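Side-chain contacts in taurine dioxygenase (Burkholderia ambifaria, PDB 5VN6), which probably oxidises taurine as an iron- and 2-oxoglutarate-dependent dioxygenase of the TfdA family, and here holds a magnesium ion at its metal site: residues G35-I40 with A66-E71; Q55-A60 with V120-D125. All coordinates share one frame; numbering follows the deposited sequence.

From the N terminus, helix 34-47 comes first and supplies residues 35-40. The chain then runs through strand 49-52 into the loop at 55-58 and helix 59-67, whose end, with the turn after it, supplies residues 66-71; interaction 1 closes this loop of 25 residues by bringing the end of the second helix back to the start of the first. Interaction 2 begins within that loop, at 55-60, and is completed much later by strand 118-125, so the two loops cross. Helix 59-67 serves both: its C-terminal end meets helix 34-47, while the helix also lies against the large mixed sheet. The contacts touch where A66 CB packs on V120 CG2.

Interaction 1: residues G35-I40 with A66-E71; sequences GLFAEI and ARRFGE
F37 of helix 34-47 pushes its ring into the corner formed by R68 and F69, near the C-terminal end of helix 59-67. With CG anti to the backbone N (chi1 180°), the ring reaches out from its helix to the other segment. This is the tightly packed part of the contact, and its closest approach is the 3.3 Å between F37 CE1 and R68 CB. One face of F37 receives the R68 methylene: CB stands over it in a CH-pi contact, 3.5 Å from the ring centroid and toward the rim. The far end of the same ring meets F69 differently. F37 CZ sits over the centre of the F69 ring, and the two planes make 63° in a T-shaped pair in which F37 gives the edge and F69 the face, with centroids 4.9 Å apart. A flat, wholly apolar side chain suits this buried slot, since it can use face and edge at once.

The other side of the contact is looser and more polar. The R68 chain, bent at chi2 and chi3, doubles back along F37, so that its guanidinium lies at only 21° to the ring but over the ring's root: R68 NH2 is 3.6 Å from F37 CB. Arginine fits this partly exposed border because its aliphatic part can cover the aromatic ring while its charged end leaves for polar partners, a salt bridge to D34 and a bond to the carbonyl of A30. D34 and A30 probably hold the guanidinium beside the ring.

Helix 34-47 is thus packed against the type I turn R67-G70 at the C-terminal end of helix 59-67. F69 in turn rests on I284 of strand 278-284, part of the large mixed sheet in the cupin-type (double-stranded beta-helix) fold of the TfdA family.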
ATOM      1  N   GLY A  35      34.488   9.986  -0.193  1.00 56.70           N
ATOM      2  CA  GLY A  35      34.172   8.833   0.634  1.00 56.62           C
ATOM      3  C   GLY A  35      32.727   8.835   1.095  1.00 55.53           C
ATOM      4  O   GLY A  35      32.029   7.820   0.993  1.00 53.16           O
ATOM      5  N   LEU A  36      32.234   9.992   1.549  1.00 56.41           N
ATOM      6  CA  LEU A  36      30.838  10.063   1.964  1.00 50.34           C
ATOM      7  C   LEU A  36      29.910   9.755   0.795  1.00 49.54           C
ATOM      8  O   LEU A  36      28.931   9.012   0.947  1.00 46.19           O
ATOM      9  CB  LEU A  36      30.519  11.434   2.564  1.00 51.64           C
ATOM     10  CG  LEU A  36      29.029  11.630   2.898  1.00 49.18           C
ATOM     11  CD1 LEU A  36      28.552  10.570   3.885  1.00 50.39           C
ATOM     12  CD2 LEU A  36      28.747  13.010   3.448  1.00 47.44           C
ATOM     13  N   PHE A  37      30.206  10.298  -0.390  1.00 53.16           N
ATOM     14  CA  PHE A  37      29.334  10.017  -1.524  1.00 50.55           C
ATOM     15  C   PHE A  37      29.357   8.544  -1.904  1.00 45.33           C
ATOM     16  O   PHE A  37      28.318   7.985  -2.273  1.00 43.82           O
ATOM     17  CB  PHE A  37      29.694  10.840  -2.759  1.00 55.42           C
ATOM     18  CG  PHE A  37      28.794  10.527  -3.907  1.00 52.50           C
ATOM     19  CD1 PHE A  37      27.489  10.974  -3.897  1.00 39.28           C
ATOM     20  CD2 PHE A  37      29.212   9.705  -4.939  1.00 56.60           C
ATOM     21  CE1 PHE A  37      26.620  10.655  -4.910  1.00 47.29           C
ATOM     22  CE2 PHE A  37      28.348   9.378  -5.963  1.00 56.74           C
ATOM     23  CZ  PHE A  37      27.048   9.853  -5.949  1.00 54.06           C
ATOM     24  N   ALA A  38      30.542   7.921  -1.888  1.00 50.92           N
ATOM     25  CA  ALA A  38      30.641   6.497  -2.205  1.00 52.72           C
ATOM     26  C   ALA A  38      29.728   5.659  -1.313  1.00 54.39           C
ATOM     27  O   ALA A  38      28.995   4.787  -1.798  1.00 51.02           O
ATOM     28  CB  ALA A  38      32.095   6.032  -2.079  1.00 48.35           C
ATOM     29  N   GLU A  39      29.747   5.924  -0.006  1.00 55.21           N
ATOM     30  CA  GLU A  39      28.904   5.166   0.912  1.00 57.21           C
ATOM     31  C   GLU A  39      27.418   5.387   0.627  1.00 50.33           C
ATOM     32  O   GLU A  39      26.634   4.432   0.596  1.00 47.99           O
ATOM     33  CB  GLU A  39      29.242   5.541   2.352  1.00 62.20           C
ATOM     34  CG  GLU A  39      29.972   4.446   3.116  1.00 73.38           C
ATOM     35  CD  GLU A  39      29.125   3.198   3.335  1.00 78.93           C
ATOM     36  OE1 GLU A  39      29.456   2.149   2.744  1.00 83.44           O
ATOM     37  OE2 GLU A  39      28.130   3.264   4.092  1.00 76.24           O
ATOM     38  N   ILE A  40      27.013   6.640   0.410  1.00 48.14           N
ATOM     39  CA  ILE A  40      25.626   6.927   0.065  1.00 47.48           C
ATOM     40  C   ILE A  40      25.220   6.155  -1.181  1.00 44.57           C
ATOM     41  O   ILE A  40      24.122   5.588  -1.253  1.00 41.18           O
ATOM     42  CB  ILE A  40      25.435   8.441  -0.127  1.00 46.16           C
ATOM     43  CG1 ILE A  40      25.681   9.181   1.193  1.00 45.28           C
ATOM     44  CG2 ILE A  40      24.052   8.734  -0.696  1.00 41.27           C
ATOM     45  CD1 ILE A  40      25.475  10.694   1.099  1.00 51.16           C
ATOM     46  N   ALA A  66      23.030  15.703  -6.906  1.00 41.27           N
ATOM     47  CA  ALA A  66      22.425  14.764  -7.847  1.00 36.07           C
ATOM     48  C   ALA A  66      23.353  14.472  -9.015  1.00 39.65           C
ATOM     49  O   ALA A  66      23.363  13.357  -9.548  1.00 42.70           O
ATOM     50  CB  ALA A  66      21.104  15.316  -8.363  1.00 35.65           C
ATOM     51  N   ARG A  67      24.137  15.470  -9.416  1.00 41.70           N
ATOM     52  CA  ARG A  67      25.064  15.342 -10.531  1.00 47.02           C
ATOM     53  C   ARG A  67      26.157  14.308 -10.246  1.00 50.35           C
ATOM     54  O   ARG A  67      26.717  13.721 -11.175  1.00 52.99           O
ATOM     55  CB  ARG A  67      25.648  16.731 -10.802  1.00 47.82           C
ATOM     56  CG  ARG A  67      26.690  16.807 -11.838  1.00 56.24           C
ATOM     57  CD  ARG A  67      26.095  16.608 -13.199  1.00 55.08           C
ATOM     58  NE  ARG A  67      27.168  16.681 -14.176  1.00 59.24           N
ATOM     59  CZ  ARG A  67      28.001  15.679 -14.416  1.00 65.93           C
ATOM     60  NH1 ARG A  67      27.865  14.537 -13.744  1.00 62.41           N
ATOM     61  NH2 ARG A  67      28.974  15.819 -15.316  1.00 66.45           N
ATOM     62  N   ARG A  68      26.461  14.065  -8.971  1.00 52.28           N
ATOM     63  CA  ARG A  68      27.381  12.999  -8.584  1.00 49.46           C
ATOM     64  C   ARG A  68      26.929  11.613  -9.041  1.00 49.78           C
ATOM     65  O   ARG A  68      27.756  10.700  -9.112  1.00 47.10           O
ATOM     66  CB  ARG A  68      27.541  12.993  -7.068  1.00 47.48           C
ATOM     67  CG  ARG A  68      28.233  14.187  -6.501  1.00 48.02           C
ATOM     68  CD  ARG A  68      29.711  14.004  -6.620  1.00 59.68           C
ATOM     69  NE  ARG A  68      30.354  13.951  -5.315  1.00 63.64           N
ATOM     70  CZ  ARG A  68      31.516  13.351  -5.082  1.00 72.35           C
ATOM     71  NH1 ARG A  68      32.169  12.747  -6.067  1.00 74.11           N
ATOM     72  NH2 ARG A  68      32.029  13.359  -3.862  1.00 75.45           N
ATOM     73  N   PHE A  69      25.632  11.406  -9.292  1.00 47.34           N
ATOM     74  CA  PHE A  69      25.170  10.118  -9.800  1.00 48.39           C
ATOM     75  C   PHE A  69      25.293   9.996 -11.317  1.00 55.49           C
ATOM     76  O   PHE A  69      25.235   8.877 -11.845  1.00 54.05           O
ATOM     77  CB  PHE A  69      23.719   9.865  -9.391  1.00 46.07           C
ATOM     78  CG  PHE A  69      23.532   9.650  -7.915  1.00 42.59           C
ATOM     79  CD1 PHE A  69      23.035  10.661  -7.113  1.00 41.63           C
ATOM     80  CD2 PHE A  69      23.880   8.442  -7.331  1.00 38.66           C
ATOM     81  CE1 PHE A  69      22.861  10.467  -5.752  1.00 47.83           C
ATOM     82  CE2 PHE A  69      23.724   8.236  -5.972  1.00 41.14           C
ATOM     83  CZ  PHE A  69      23.205   9.250  -5.175  1.00 43.84           C
ATOM     84  N   GLY A  70      25.416  11.109 -12.015  1.00 55.42           N
ATOM     85  CA  GLY A  70      25.522  11.115 -13.460  1.00 56.56           C
ATOM     86  C   GLY A  70      24.944  12.407 -13.997  1.00 55.74           C
ATOM     87  O   GLY A  70      24.418  13.231 -13.254  1.00 54.93           O
ATOM     88  N   GLU A  71      25.041  12.559 -15.317  1.00 57.12           N
ATOM     89  CA  GLU A  71      24.435  13.710 -15.969  1.00 49.97           C
ATOM     90  C   GLU A  71      22.953  13.792 -15.612  1.00 52.71           C
ATOM     91  O   GLU A  71      22.278  12.777 -15.418  1.00 50.42           O
ATOM     92  CB  GLU A  71      24.608  13.612 -17.488  1.00 51.18           C
TER

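Interaction 2: residues Q55-A60 with V120-D125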
ATOM      1  N   GLN A  55      17.262  18.701   5.536  1.00 49.62           N
ATOM      2  CA  GLN A  55      18.312  18.990   4.567  1.00 52.14           C
ATOM      3  C   GLN A  55      18.173  20.454   4.178  1.00 55.38           C
ATOM      4  O   GLN A  55      17.514  20.804   3.194  1.00 52.45           O
ATOM      5  CB  GLN A  55      18.223  18.054   3.370  1.00 48.31           C
ATOM      6  CG  GLN A  55      18.586  16.609   3.696  1.00 44.58           C
ATOM      7  CD  GLN A  55      19.937  16.500   4.375  1.00 49.27           C
ATOM      8  OE1 GLN A  55      20.988  16.704   3.746  1.00 49.69           O
ATOM      9  NE2 GLN A  55      19.921  16.191   5.669  1.00 45.54           N
ATOM     10  N   ASP A  56      18.800  21.320   4.979  1.00 55.99           N
ATOM     11  CA  ASP A  56      18.833  22.751   4.709  1.00 63.28           C
ATOM     12  C   ASP A  56      19.996  23.004   3.759  1.00 67.04           C
ATOM     13  O   ASP A  56      21.130  23.239   4.175  1.00 65.60           O
ATOM     14  CB  ASP A  56      18.978  23.536   6.004  1.00 69.51           C
ATOM     15  CG  ASP A  56      19.011  25.036   5.773  1.00 84.55           C
ATOM     16  OD1 ASP A  56      17.996  25.584   5.288  1.00 88.35           O
ATOM     17  OD2 ASP A  56      20.046  25.666   6.082  1.00 91.58           O
ATOM     18  N   ILE A  57      19.696  23.011   2.462  1.00 64.57           N
ATOM     19  CA  ILE A  57      20.718  23.070   1.429  1.00 62.12           C
ATOM     20  C   ILE A  57      20.264  24.061   0.371  1.00 64.07           C
ATOM     21  O   ILE A  57      19.089  24.427   0.287  1.00 68.96           O
ATOM     22  CB  ILE A  57      20.986  21.691   0.780  1.00 56.92           C
ATOM     23  CG1 ILE A  57      19.705  21.144   0.133  1.00 51.29           C
ATOM     24  CG2 ILE A  57      21.504  20.703   1.826  1.00 53.62           C
ATOM     25  CD1 ILE A  57      19.888  19.817  -0.600  1.00 47.19           C
ATOM     26  N   THR A  58      21.207  24.478  -0.456  1.00 54.82           N
ATOM     27  CA  THR A  58      20.881  25.370  -1.550  1.00 48.82           C
ATOM     28  C   THR A  58      20.536  24.559  -2.785  1.00 52.53           C
ATOM     29  O   THR A  58      20.809  23.358  -2.873  1.00 54.26           O
ATOM     30  CB  THR A  58      22.054  26.295  -1.848  1.00 55.69           C
ATOM     31  OG1 THR A  58      23.071  25.555  -2.536  1.00 52.89           O
ATOM     32  CG2 THR A  58      22.636  26.833  -0.545  1.00 54.03           C
ATOM     33  N   ARG A  59      19.887  25.227  -3.735  1.00 53.43           N
ATOM     34  CA  ARG A  59      19.524  24.553  -4.972  1.00 56.94           C
ATOM     35  C   ARG A  59      20.761  24.142  -5.758  1.00 54.48           C
ATOM     36  O   ARG A  59      20.792  23.058  -6.355  1.00 53.47           O
ATOM     37  CB  ARG A  59      18.585  25.449  -5.776  1.00 65.90           C
ATOM     38  CG  ARG A  59      17.322  25.766  -4.967  1.00 70.45           C
ATOM     39  CD  ARG A  59      16.465  26.859  -5.580  1.00 82.62           C
ATOM     40  NE  ARG A  59      15.091  26.829  -5.075  1.00 85.04           N
ATOM     41  CZ  ARG A  59      14.736  27.100  -3.822  1.00 88.03           C
ATOM     42  NH1 ARG A  59      15.652  27.423  -2.915  1.00 92.67           N
ATOM     43  NH2 ARG A  59      13.457  27.046  -3.470  1.00 85.06           N
ATOM     44  N   ALA A  60      21.808  24.978  -5.740  1.00 57.76           N
ATOM     45  CA  ALA A  60      23.061  24.576  -6.365  1.00 48.42           C
ATOM     46  C   ALA A  60      23.595  23.301  -5.718  1.00 48.67           C
ATOM     47  O   ALA A  60      24.056  22.392  -6.418  1.00 54.47           O
ATOM     48  CB  ALA A  60      24.087  25.716  -6.298  1.00 49.42           C
ATOM     49  N   VAL A 120      16.587  12.903  -7.077  1.00 40.97           N
ATOM     50  CA  VAL A 120      16.768  13.488  -5.752  1.00 38.55           C
ATOM     51  C   VAL A 120      15.664  14.516  -5.570  1.00 39.33           C
ATOM     52  O   VAL A 120      15.647  15.546  -6.255  1.00 39.60           O
ATOM     53  CB  VAL A 120      18.145  14.136  -5.566  1.00 43.62           C
ATOM     54  CG1 VAL A 120      18.230  14.731  -4.164  1.00 40.35           C
ATOM     55  CG2 VAL A 120      19.287  13.129  -5.836  1.00 36.59           C
ATOM     56  N   LEU A 121      14.751  14.245  -4.645  1.00 39.26           N
ATOM     57  CA  LEU A 121      13.514  14.997  -4.483  1.00 38.89           C
ATOM     58  C   LEU A 121      13.496  15.653  -3.111  1.00 38.81           C
ATOM     59  O   LEU A 121      13.685  14.971  -2.100  1.00 39.33           O
ATOM     60  CB  LEU A 121      12.304  14.066  -4.650  1.00 34.20           C
ATOM     61  CG  LEU A 121      10.911  14.682  -4.446  1.00 41.82           C
ATOM     62  CD1 LEU A 121      10.664  15.821  -5.431  1.00 39.15           C
ATOM     63  CD2 LEU A 121       9.805  13.632  -4.555  1.00 36.80           C
ATOM     64  N   ARG A 122      13.276  16.971  -3.066  1.00 40.56           N
ATOM     65  CA  ARG A 122      13.243  17.697  -1.802  1.00 41.75           C
ATOM     66  C   ARG A 122      11.891  18.376  -1.606  1.00 42.46           C
ATOM     67  O   ARG A 122      11.342  18.979  -2.533  1.00 46.99           O
ATOM     68  CB  ARG A 122      14.371  18.751  -1.705  1.00 40.50           C
ATOM     69  CG  ARG A 122      14.302  19.528  -0.389  1.00 49.82           C
ATOM     70  CD  ARG A 122      15.566  20.269  -0.007  1.00 47.85           C
ATOM     71  NE  ARG A 122      15.730  21.482  -0.778  1.00 51.36           N
ATOM     72  CZ  ARG A 122      16.287  22.595  -0.324  1.00 55.98           C
ATOM     73  NH1 ARG A 122      16.730  22.667   0.930  1.00 56.58           N
ATOM     74  NH2 ARG A 122      16.398  23.639  -1.137  1.00 56.07           N
ATOM     75  N   CYS A 123      11.360  18.293  -0.389  1.00 43.59           N
ATOM     76  CA  CYS A 123      10.120  18.983  -0.049  1.00 43.22           C
ATOM     77  C   CYS A 123      10.464  20.364   0.481  1.00 42.82           C
ATOM     78  O   CYS A 123      11.172  20.488   1.484  1.00 45.55           O
ATOM     79  CB  CYS A 123       9.321  18.199   0.995  1.00 46.82           C
ATOM     80  SG  CYS A 123       7.769  19.006   1.516  1.00 53.61           S
ATOM     81  N   ILE A 124       9.921  21.397  -0.160  1.00 44.39           N
ATOM     82  CA  ILE A 124      10.189  22.770   0.237  1.00 48.93           C
ATOM     83  C   ILE A 124       9.177  23.196   1.293  1.00 64.15           C
ATOM     84  O   ILE A 124       9.542  23.528   2.426  1.00 68.83           O
ATOM     85  CB  ILE A 124      10.157  23.713  -0.979  1.00 51.46           C
ATOM     86  CG1 ILE A 124      11.135  23.229  -2.063  1.00 55.86           C
ATOM     87  CG2 ILE A 124      10.488  25.130  -0.546  1.00 50.75           C
ATOM     88  CD1 ILE A 124      12.566  23.030  -1.576  1.00 56.37           C
ATOM     89  N   ASP A 125       7.899  23.223   0.918  1.00 69.80           N
ATOM     90  CA  ASP A 125       6.819  23.480   1.859  1.00 73.30           C
ATOM     91  C   ASP A 125       5.628  22.612   1.481  1.00 76.39           C
ATOM     92  O   ASP A 125       5.519  22.125   0.352  1.00 71.87           O
ATOM     93  CB  ASP A 125       6.423  24.968   1.883  1.00 76.48           C
TER
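R122 lays one face of its guanidinium against I57, whose CG1 stands 3.4 Å above the plane, near NH1. I57 holds CG1 between its backbone N and carbonyl carbon (chi1 60°), which turns this methylene toward the arginine, while its beta-branched side chain also packs on H62 of helix 59-67. R122 itself leaves strand 118-125 nearly extended and bends at chi3, a long reach that brings its polar head to the loop before the helix.

There NH1 is shared by two backbone carbonyls. Its bond to Q55 O is 3.0 Å long, with the oxygen close to the guanidinium plane and the nitrogen in the carbonyl plane. The second, to I57 O, is also 3.0 Å but weak, bent to 122° at the hydrogen. The side-chain amide of Q55 is held by L27 N and by the carbonyls of V25 and R53.

R59 brings a second guanidinium near, its NH1 4.2 Å from R122 NH2. E280 pairs with R59 through a salt bridge and probably eases this meeting of like charges.

The chemistry is therefore that of a buried arginine held by one sound and one weak bond to main-chain oxygens, whose dipoles probably help to stabilise its charge. It joins the loop before helix 59-67 to strand 118-125 of the large sheet, with no sheet pairing between the two.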